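Local coordinates for protein CrmK (Actinoalloteichus sp. WH1-2216-6, PDB 5I1V) that is a flavoenzyme, an oxidase with covalently bound FAD, that takes part in recycling shunt products during caerulomycin biosynthesis, at residues Val406-Pro411 against Glu416-Ile421; Thr402-Ala407 against Asp427-Thr432. One frame throughout, in Å; residues are numbered along the deposited sequence.

Contact 1: Val406-Pro411 against Glu416-Ile421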
loop_
_atom_site.group_PDB
_atom_site.type_symbol
_atom_site.label_atom_id
_atom_site.label_comp_id
_atom_site.label_asym_id
_atom_site.label_seq_id
_atom_site.Cartn_x
_atom_site.Cartn_y
_atom_site.Cartn_z
ATOM N N VAL A 406 11.792 -15.732 -6.367
ATOM C CA VAL A 406 11.183 -15.882 -7.693
ATOM C C VAL A 406 9.713 -15.657 -7.438
ATOM O O VAL A 406 9.176 -16.123 -6.394
ATOM C CB VAL A 406 11.379 -17.270 -8.352
ATOM C CG1 VAL A 406 12.785 -17.443 -8.847
ATOM C CG2 VAL A 406 11.101 -18.394 -7.399
ATOM N N ALA A 407 9.113 -14.822 -8.281
ATOM C CA ALA A 407 7.671 -14.513 -8.238
ATOM C C ALA A 407 7.070 -14.712 -9.624
ATOM O O ALA A 407 7.663 -14.332 -10.635
ATOM C CB ALA A 407 7.442 -13.126 -7.759
ATOM N N TRP A 408 5.916 -15.362 -9.680
ATOM C CA TRP A 408 5.263 -15.626 -10.960
ATOM C C TRP A 408 3.754 -15.777 -10.754
ATOM O O TRP A 408 3.254 -15.751 -9.606
ATOM C CB TRP A 408 5.890 -16.862 -11.622
ATOM C CG TRP A 408 5.600 -18.163 -10.960
ATOM C CD1 TRP A 408 4.674 -19.070 -11.350
ATOM C CD2 TRP A 408 6.217 -18.705 -9.790
ATOM N NE1 TRP A 408 4.684 -20.153 -10.528
ATOM C CE2 TRP A 408 5.609 -19.951 -9.541
ATOM C CE3 TRP A 408 7.220 -18.259 -8.918
ATOM C CZ2 TRP A 408 6.001 -20.783 -8.493
ATOM C CZ3 TRP A 408 7.588 -19.073 -7.860
ATOM C CH2 TRP A 408 6.992 -20.318 -7.659
ATOM N N THR A 409 3.012 -15.926 -11.846
ATOM C CA THR A 409 1.568 -15.983 -11.723
ATOM C C THR A 409 0.931 -17.241 -12.262
ATOM O O THR A 409 -0.122 -17.626 -11.792
ATOM C CB THR A 409 0.895 -14.770 -12.384
ATOM O OG1 THR A 409 1.308 -14.682 -13.749
ATOM C CG2 THR A 409 1.247 -13.465 -11.656
ATOM N N ASP A 410 1.557 -17.900 -13.239
ATOM C CA ASP A 410 0.940 -19.097 -13.863
ATOM C C ASP A 410 1.337 -20.384 -13.137
ATOM O O ASP A 410 2.519 -20.688 -13.047
ATOM C CB ASP A 410 1.351 -19.189 -15.343
ATOM C CG ASP A 410 0.612 -20.290 -16.097
ATOM O OD1 ASP A 410 0.141 -21.298 -15.496
ATOM O OD2 ASP A 410 0.514 -20.145 -17.326
ATOM N N PRO A 411 0.367 -21.146 -12.624
ATOM C CA PRO A 411 0.698 -22.399 -11.915
ATOM C C PRO A 411 1.428 -23.444 -12.769
ATOM O O PRO A 411 2.198 -24.267 -12.240
ATOM C CB PRO A 411 -0.669 -22.954 -11.489
ATOM C CG PRO A 411 -1.630 -21.865 -11.674
ATOM C CD PRO A 411 -1.087 -20.916 -12.691
ATOM N N GLU A 416 9.492 -24.783 -13.147
ATOM C CA GLU A 416 10.710 -24.199 -13.716
ATOM C C GLU A 416 11.241 -23.084 -12.802
ATOM O O GLU A 416 12.452 -22.966 -12.605
ATOM C CB GLU A 416 10.480 -23.732 -15.152
ATOM C CG GLU A 416 9.976 -22.311 -15.331
ATOM C CD GLU A 416 9.268 -22.085 -16.669
ATOM O OE1 GLU A 416 8.276 -22.802 -16.966
ATOM O OE2 GLU A 416 9.680 -21.167 -17.415
ATOM N N HIS A 417 10.334 -22.310 -12.211
ATOM C CA HIS A 417 10.733 -21.330 -11.186
ATOM C C HIS A 417 11.292 -21.978 -9.945
ATOM O O HIS A 417 12.281 -21.518 -9.432
ATOM C CB HIS A 417 9.587 -20.429 -10.834
ATOM C CG HIS A 417 9.080 -19.676 -12.004
ATOM N ND1 HIS A 417 9.906 -18.917 -12.795
ATOM C CD2 HIS A 417 7.863 -19.641 -12.580
ATOM C CE1 HIS A 417 9.207 -18.406 -13.792
ATOM N NE2 HIS A 417 7.955 -18.815 -13.672
ATOM N N LEU A 418 10.671 -23.048 -9.450
ATOM C CA LEU A 418 11.176 -23.727 -8.266
ATOM C C LEU A 418 12.509 -24.348 -8.592
ATOM O O LEU A 418 13.464 -24.320 -7.788
ATOM C CB LEU A 418 10.200 -24.815 -7.769
ATOM C CG LEU A 418 8.904 -24.319 -7.087
ATOM C CD1 LEU A 418 7.921 -25.447 -6.945
ATOM C CD2 LEU A 418 9.262 -23.764 -5.722
ATOM N N ARG A 419 12.609 -24.903 -9.789
ATOM C CA ARG A 419 13.898 -25.480 -10.168
ATOM C C ARG A 419 14.983 -24.404 -10.236
ATOM O O ARG A 419 16.055 -24.631 -9.718
ATOM C CB ARG A 419 13.814 -26.345 -11.440
ATOM C CG ARG A 419 15.138 -27.007 -11.798
ATOM C CD ARG A 419 15.046 -28.044 -12.945
ATOM N NE ARG A 419 14.353 -27.520 -14.125
ATOM C CZ ARG A 419 13.079 -27.773 -14.459
ATOM N NH1 ARG A 419 12.298 -28.569 -13.719
ATOM N NH2 ARG A 419 12.574 -27.217 -15.557
ATOM N N TRP A 420 14.699 -23.225 -10.780
ATOM C CA TRP A 420 15.731 -22.175 -10.923
ATOM C C TRP A 420 16.308 -21.697 -9.567
ATOM O O TRP A 420 17.531 -21.635 -9.382
ATOM C CB TRP A 420 15.190 -20.972 -11.700
ATOM C CG TRP A 420 16.242 -19.909 -11.895
ATOM C CD1 TRP A 420 17.168 -19.851 -12.907
ATOM C CD2 TRP A 420 16.533 -18.803 -11.024
ATOM N NE1 TRP A 420 18.010 -18.756 -12.719
ATOM C CE2 TRP A 420 17.629 -18.102 -11.577
ATOM C CE3 TRP A 420 15.952 -18.318 -9.836
ATOM C CZ2 TRP A 420 18.159 -16.967 -10.980
ATOM C CZ3 TRP A 420 16.502 -17.196 -9.232
ATOM C CH2 TRP A 420 17.582 -16.526 -9.815
ATOM N N ILE A 421 15.418 -21.416 -8.604
ATOM C CA ILE A 421 15.857 -20.912 -7.309
ATOM C C ILE A 421 16.547 -22.007 -6.497
ATOM O O ILE A 421 17.500 -21.736 -5.783
ATOM C CB ILE A 421 14.701 -20.237 -6.524
ATOM C CG1 ILE A 421 15.273 -19.471 -5.340
ATOM C CG2 ILE A 421 13.602 -21.229 -6.087
ATOM C CD1 ILE A 421 14.261 -18.529 -4.673
#

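Contact 2: Thr402-Ala407 against Asp427-Thr432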
loop_
_atom_site.group_PDB
_atom_site.type_symbol
_atom_site.label_atom_id
_atom_site.label_comp_id
_atom_site.label_asym_id
_atom_site.label_seq_id
_atom_site.Cartn_x
_atom_site.Cartn_y
_atom_site.Cartn_z
ATOM N N THR A 402 21.513 -12.216 2.823
ATOM C CA THR A 402 21.186 -12.436 1.428
ATOM C C THR A 402 19.829 -13.153 1.366
ATOM O O THR A 402 19.477 -13.928 2.248
ATOM C CB THR A 402 22.241 -13.257 0.645
ATOM O OG1 THR A 402 22.078 -14.648 0.938
ATOM C CG2 THR A 402 23.672 -12.768 0.954
ATOM N N PHE A 403 19.113 -12.862 0.299
ATOM C CA PHE A 403 17.737 -13.219 0.096
ATOM C C PHE A 403 17.641 -13.621 -1.385
ATOM O O PHE A 403 18.315 -13.024 -2.228
ATOM C CB PHE A 403 16.919 -11.962 0.406
ATOM C CG PHE A 403 15.455 -12.100 0.159
ATOM C CD1 PHE A 403 14.693 -12.972 0.928
ATOM C CD2 PHE A 403 14.830 -11.354 -0.811
ATOM C CE1 PHE A 403 13.326 -13.101 0.702
ATOM C CE2 PHE A 403 13.466 -11.470 -1.036
ATOM C CZ PHE A 403 12.712 -12.347 -0.277
ATOM N N TYR A 404 16.843 -14.648 -1.678
ATOM C CA TYR A 404 16.607 -15.167 -3.012
ATOM C C TYR A 404 15.099 -15.205 -3.196
ATOM O O TYR A 404 14.383 -15.604 -2.255
ATOM C CB TYR A 404 17.096 -16.593 -3.147
ATOM C CG TYR A 404 18.552 -16.784 -2.889
ATOM C CD1 TYR A 404 19.111 -16.579 -1.631
ATOM C CD2 TYR A 404 19.399 -17.208 -3.914
ATOM C CE1 TYR A 404 20.469 -16.789 -1.406
ATOM C CE2 TYR A 404 20.749 -17.386 -3.693
ATOM C CZ TYR A 404 21.285 -17.177 -2.461
ATOM O OH TYR A 404 22.637 -17.429 -2.294
ATOM N N MET A 405 14.616 -14.752 -4.343
ATOM C CA MET A 405 13.195 -14.784 -4.618
ATOM C C MET A 405 12.886 -15.005 -6.116
ATOM O O MET A 405 13.662 -14.591 -6.988
ATOM C CB MET A 405 12.526 -13.551 -3.994
ATOM C CG MET A 405 11.894 -12.495 -4.885
ATOM S SD MET A 405 10.065 -12.343 -4.713
ATOM C CE MET A 405 9.726 -12.622 -2.971
ATOM N N VAL A 406 11.792 -15.732 -6.367
ATOM C CA VAL A 406 11.183 -15.882 -7.693
ATOM C C VAL A 406 9.713 -15.657 -7.438
ATOM O O VAL A 406 9.176 -16.123 -6.394
ATOM C CB VAL A 406 11.379 -17.270 -8.352
ATOM C CG1 VAL A 406 12.785 -17.443 -8.847
ATOM C CG2 VAL A 406 11.101 -18.394 -7.399
ATOM N N ALA A 407 9.113 -14.822 -8.281
ATOM C CA ALA A 407 7.671 -14.513 -8.238
ATOM C C ALA A 407 7.070 -14.712 -9.624
ATOM O O ALA A 407 7.663 -14.332 -10.635
ATOM C CB ALA A 407 7.442 -13.126 -7.759
ATOM N N ASP A 427 23.943 -24.431 -5.878
ATOM C CA ASP A 427 25.263 -24.258 -6.494
ATOM C C ASP A 427 26.099 -23.245 -5.743
ATOM O O ASP A 427 27.270 -23.507 -5.444
ATOM C CB ASP A 427 25.107 -23.865 -7.951
ATOM C CG ASP A 427 24.629 -25.028 -8.826
ATOM O OD1 ASP A 427 24.500 -26.180 -8.331
ATOM O OD2 ASP A 427 24.396 -24.778 -10.031
ATOM N N ILE A 428 25.482 -22.113 -5.371
ATOM C CA ILE A 428 26.189 -21.124 -4.568
ATOM C C ILE A 428 26.706 -21.799 -3.286
ATOM O O ILE A 428 27.829 -21.506 -2.860
ATOM C CB ILE A 428 25.356 -19.842 -4.332
ATOM C CG1 ILE A 428 25.354 -19.008 -5.595
ATOM C CG2 ILE A 428 25.920 -19.002 -3.190
ATOM C CD1 ILE A 428 24.354 -17.877 -5.588
ATOM N N HIS A 429 25.954 -22.742 -2.709
ATOM C CA HIS A 429 26.391 -23.382 -1.463
ATOM C C HIS A 429 26.950 -24.807 -1.620
ATOM O O HIS A 429 26.890 -25.577 -0.671
ATOM C CB HIS A 429 25.244 -23.396 -0.420
ATOM C CG HIS A 429 24.749 -22.032 -0.073
ATOM N ND1 HIS A 429 23.688 -21.443 -0.718
ATOM C CD2 HIS A 429 25.217 -21.110 0.803
ATOM C CE1 HIS A 429 23.492 -20.236 -0.223
ATOM N NE2 HIS A 429 24.430 -19.995 0.677
ATOM N N SER A 430 27.486 -25.153 -2.789
ATOM C CA SER A 430 27.880 -26.549 -3.056
ATOM C C SER A 430 29.027 -27.050 -2.167
ATOM O O SER A 430 29.145 -28.256 -1.935
ATOM C CB SER A 430 28.210 -26.778 -4.539
ATOM O OG SER A 430 29.265 -25.952 -4.955
ATOM N N ALA A 431 29.846 -26.150 -1.637
ATOM C CA ALA A 431 30.903 -26.581 -0.718
ATOM C C ALA A 431 30.376 -27.010 0.656
ATOM O O ALA A 431 31.090 -27.635 1.416
ATOM C CB ALA A 431 31.957 -25.490 -0.557
ATOM N N THR A 432 29.133 -26.664 0.981
ATOM C CA THR A 432 28.555 -26.995 2.271
ATOM C C THR A 432 27.203 -27.685 2.072
ATOM O O THR A 432 26.213 -27.317 2.712
ATOM C CB THR A 432 28.362 -25.714 3.143
ATOM O OG1 THR A 432 27.538 -24.772 2.442
ATOM C CG2 THR A 432 29.730 -25.049 3.474
#

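Contact 1: Val406-Pro411 against Glu416-Ile421
W408 and H417 meet because their first torsions turn the two rings toward each other between strand and helix: CG of W408 lies between its backbone N and carbonyl carbon (chi1 70°), while CG of H417 stands beside its own N (chi1 -59°). Imidazole and indole pass alongside each other, pointing opposite ways. H417 CB sits over the indole face, 3.8 Å from the centroid of the W408 six-membered ring, a CH-pi contact; the imidazole continues over the five-membered ring, planes tilted by 34°. V406 divides its methyls: CG1 reaches W420 CE3 at 3.4 Å, and CG2 rests 4.0 Å from I421 CG2. L418 CG brushes W408 CH2 at 4.5 Å. Strand 400-408 leads through a short connection back into helix 414-428, which packs nearly antiparallel on the sheet, with strand 339-347 alongside. The polar ends find partners outside the two segments: W408 NE1 bonds D414 OD1, W420 NE1 bonds H362 O, and H417 is held at both nitrogens, ND1 by Y368 OH and NE2 by E413 OE1. With an alanine at W408, H417 would probably lose the aromatic face under its CB and D414 an indole partner. No hydrogen bond joins the two segments; cohesion comes from aromatic and aliphatic packing, and E413 beside the imidazole would be expected to favour its protonated form.

Contact 2: Thr402-Ala407 against Asp427-Thr432
I428 and H429 close in on the phenol end of Y404, which comes from strand 402-407 head-on to them. D427, one residue earlier in helix 414-428, does not touch the strand but helps shape the turn that follows: its carbonyl O accepts both S430 N, at 3.1 Å, and S430 OG, at 3.2 Å, the hydroxyl lying in the carbonyl plane on a lone pair. Its carboxylate OD2 bonds H362 NE2. I428 then supplies the aliphatic half of the contact. Its CG1 stands beside the backbone N (chi1 -76°) and carries CD1 to the edge of the tyrosine ring, near the ring plane, 3.7 Å from Y404 OH and 4.1 Å from Y404 CE2. The other branch, CG2, also lies 3.7 Å from Y404 OH, so both methyls approach the oxygen from the same side. H429 is the first residue to leave helical backbone angles; its CE1 comes within 3.6 Å of Y404 OH, a contact without a hydrogen bond, while I428 CG2 lies over one face of its imidazole. H429 ND1 turns to Y425 O instead. Past S430, T432 N returns to H429 O at 3.0 Å, and T432 OG1 bonds V435 O. The Y404 side chain is about 10 Å from that of Y446, which binds FAD, so this is packing near the flavin site and not part of it. Y404 is one of the side chains that pack the end of helix 414-428 against the antiparallel sheet: it lies edge-to-face with Y425 and touches I421 of the same helix, its own strand runs between 339-347 and 374-379, and I428 reaches M375 of 374-379 while H429 reaches A345 of 339-347.

Overall arrangement
Both contacts join strand 400-408 to helix 414-428, and both are buried, but contact 2 lies nearer the centre of the chain, about 17 Å against 21 Å between centres. Beyond the strand end in contact 1, T409 packs on R315 of the second subunit. Contact 1 joins the late part of the strand to the early part of the helix; contact 2 joins more central strand residues to the helix end. The first is the broader, an indole, an imidazole and aliphatic groups packed together, whereas the second depends on one phenol end met by two methyls and an imidazole carbon. I421 bridges them: its CD1 packs 3.7 Å from Y404 C.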